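Local coordinates for protein Esterase/lipase (Uncultured bacterium, PDB 3K6K) that probably hydrolyses carboxylic ester bonds as an alpha/beta hydrolase related to hormone-sensitive lipase, at residues Cys70-Thr75 against Ser111-Ser116. Numbering follows the deposited sequence.
Sequences CIRQAT and SATLWS
Arg72 lays its aliphatic chain along the indole of Trp115, its non-hydrogen-bonded partner across two antiparallel strands. Arg72 CD stands 3.6 Å from the centroid of the Trp115 six-membered ring and 18° off its normal, which makes this a CH-pi contact over the face. With CG anti to the backbone N (chi1 -175°), the arginine runs side by side with the indole before bending at chi3; its guanidinium plane is turned 57° from the ring, too steep for a stack. Cys70 meets the same indole differently: its SG lies in the ring plane at the edge, 3.5 Å from Trp115 CE3. An alanine in place of Trp115 would probably leave Arg72 CD without the surface it rests on and Cys70 SG without its aromatic neighbour. Further along, Thr113 CG2 touches Arg72 CG at 3.6 Å.

On the other face, Gln73 and Leu114 point the same way, Leu114 CD2 lying 3.7 Å from Gln73 CD. A water donates to Gln73 OE1 and accepts from Ser116 OG, while Gln73 NE2 bonds to Thr103 OG1. Reciprocal backbone bonds pair Ile71 with Ser116 and Gln73 with Leu114; Leu114 N reaches Gln73 O at 2.7 Å. Where the strands part, a second water bridges Thr75 N and Ala112 O.

These strands belong to the alpha/beta hydrolase sheet, between strands 59-65 and 82-86. Helix 96-110 packs on the Gln73 face, whereas helix 129-145 meets Trp115, whose NE1 bonds to His82 on strand 82-86.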
loop_
_atom_site.group_PDB
_atom_site.type_symbol
_atom_site.label_atom_id
_atom_site.label_comp_id
_atom_site.label_asym_id
_atom_site.label_seq_id
_atom_site.Cartn_x
_atom_site.Cartn_y
_atom_site.Cartn_z
ATOM N N CYS A 70 11.335 -13.813 26.762
ATOM C CA CYS A 70 10.258 -13.789 25.849
ATOM C C CYS A 70 9.186 -14.764 26.218
ATOM O O CYS A 70 9.428 -15.701 26.971
ATOM C CB CYS A 70 10.777 -14.014 24.404
ATOM S SG CYS A 70 11.312 -15.699 24.018
ATOM N N ILE A 71 7.990 -14.540 25.701
ATOM C CA ILE A 71 6.942 -15.513 25.812
ATOM C C ILE A 71 6.799 -16.174 24.457
ATOM O O ILE A 71 6.437 -15.521 23.474
ATOM C CB ILE A 71 5.596 -14.889 26.245
ATOM C CG1 ILE A 71 5.713 -14.230 27.610
ATOM C CG2 ILE A 71 4.452 -15.929 26.185
ATOM C CD1 ILE A 71 4.389 -13.470 27.994
ATOM N N ARG A 72 7.104 -17.466 24.410
ATOM C CA ARG A 72 6.958 -18.267 23.223
ATOM C C ARG A 72 5.537 -18.782 23.200
ATOM O O ARG A 72 4.980 -19.123 24.262
ATOM C CB ARG A 72 7.963 -19.415 23.271
ATOM C CG ARG A 72 8.005 -20.267 22.030
ATOM C CD ARG A 72 9.086 -21.351 22.056
ATOM N NE ARG A 72 8.630 -22.583 22.687
ATOM C CZ ARG A 72 9.275 -23.167 23.693
ATOM N NH1 ARG A 72 10.415 -22.630 24.160
ATOM N NH2 ARG A 72 8.787 -24.294 24.217
ATOM N N GLN A 73 4.944 -18.841 22.004
ATOM C CA GLN A 73 3.506 -19.037 21.849
ATOM C C GLN A 73 3.260 -19.888 20.623
ATOM O O GLN A 73 3.814 -19.616 19.521
ATOM C CB GLN A 73 2.779 -17.662 21.699
ATOM C CG GLN A 73 3.247 -16.583 22.671
ATOM C CD GLN A 73 2.593 -15.198 22.542
ATOM O OE1 GLN A 73 3.194 -14.192 22.965
ATOM N NE2 GLN A 73 1.373 -15.133 22.035
ATOM N N ALA A 74 2.432 -20.904 20.798
ATOM C CA ALA A 74 2.138 -21.857 19.742
ATOM C C ALA A 74 1.053 -22.874 20.141
ATOM O O ALA A 74 0.850 -23.182 21.345
ATOM C CB ALA A 74 3.384 -22.593 19.367
ATOM N N THR A 75 0.398 -23.416 19.152
ATOM C CA THR A 75 -0.356 -24.608 19.310
ATOM C C THR A 75 0.523 -25.855 19.181
ATOM O O THR A 75 1.563 -25.856 18.588
ATOM C CB THR A 75 -1.508 -24.746 18.296
ATOM O OG1 THR A 75 -1.000 -24.761 16.965
ATOM C CG2 THR A 75 -2.475 -23.694 18.456
ATOM N N SER A 111 -0.190 -21.015 12.154
ATOM C CA SER A 111 0.475 -22.314 12.492
ATOM C C SER A 111 1.981 -22.153 12.787
ATOM O O SER A 111 2.815 -22.999 12.418
ATOM C CB SER A 111 0.259 -23.390 11.394
ATOM O OG SER A 111 -0.939 -24.141 11.590
ATOM N N ALA A 112 2.313 -21.062 13.451
ATOM C CA ALA A 112 3.676 -20.722 13.731
ATOM C C ALA A 112 3.951 -20.752 15.237
ATOM O O ALA A 112 3.037 -20.734 16.103
ATOM C CB ALA A 112 3.977 -19.313 13.192
ATOM N N THR A 113 5.239 -20.743 15.535
ATOM C CA THR A 113 5.691 -20.505 16.854
ATOM C C THR A 113 6.069 -19.042 16.895
ATOM O O THR A 113 6.942 -18.587 16.172
ATOM C CB THR A 113 6.877 -21.417 17.206
ATOM O OG1 THR A 113 6.481 -22.787 17.025
ATOM C CG2 THR A 113 7.345 -21.192 18.629
ATOM N N LEU A 114 5.433 -18.299 17.780
ATOM C CA LEU A 114 5.699 -16.890 17.853
ATOM C C LEU A 114 6.466 -16.643 19.149
ATOM O O LEU A 114 6.171 -17.242 20.168
ATOM C CB LEU A 114 4.374 -16.133 17.782
ATOM C CG LEU A 114 4.412 -14.620 17.917
ATOM C CD1 LEU A 114 3.240 -13.976 17.120
ATOM C CD2 LEU A 114 4.320 -14.251 19.401
ATOM N N TRP A 115 7.440 -15.755 19.117
ATOM C CA TRP A 115 8.311 -15.489 20.242
ATOM C C TRP A 115 8.112 -14.010 20.442
ATOM O O TRP A 115 8.622 -13.238 19.647
ATOM C CB TRP A 115 9.779 -15.668 19.835
ATOM C CG TRP A 115 10.121 -17.061 19.385
ATOM C CD1 TRP A 115 9.781 -17.643 18.208
ATOM C CD2 TRP A 115 10.868 -18.050 20.126
ATOM N NE1 TRP A 115 10.263 -18.923 18.151
ATOM C CE2 TRP A 115 10.938 -19.203 19.316
ATOM C CE3 TRP A 115 11.480 -18.066 21.406
ATOM C CZ2 TRP A 115 11.586 -20.399 19.739
ATOM C CZ3 TRP A 115 12.148 -19.231 21.828
ATOM C CH2 TRP A 115 12.197 -20.393 20.985
ATOM N N SER A 116 7.370 -13.631 21.480
ATOM C CA SER A 116 7.104 -12.232 21.737
ATOM C C SER A 116 8.153 -11.666 22.672
ATOM O O SER A 116 8.244 -12.025 23.875
ATOM C CB SER A 116 5.653 -12.018 22.229
ATOM O OG SER A 116 5.399 -10.632 22.463
HETATM O O HOH W 1 2.875 -11.029 23.017
HETATM O O HOH W 2 0.629 -22.060 16.765
#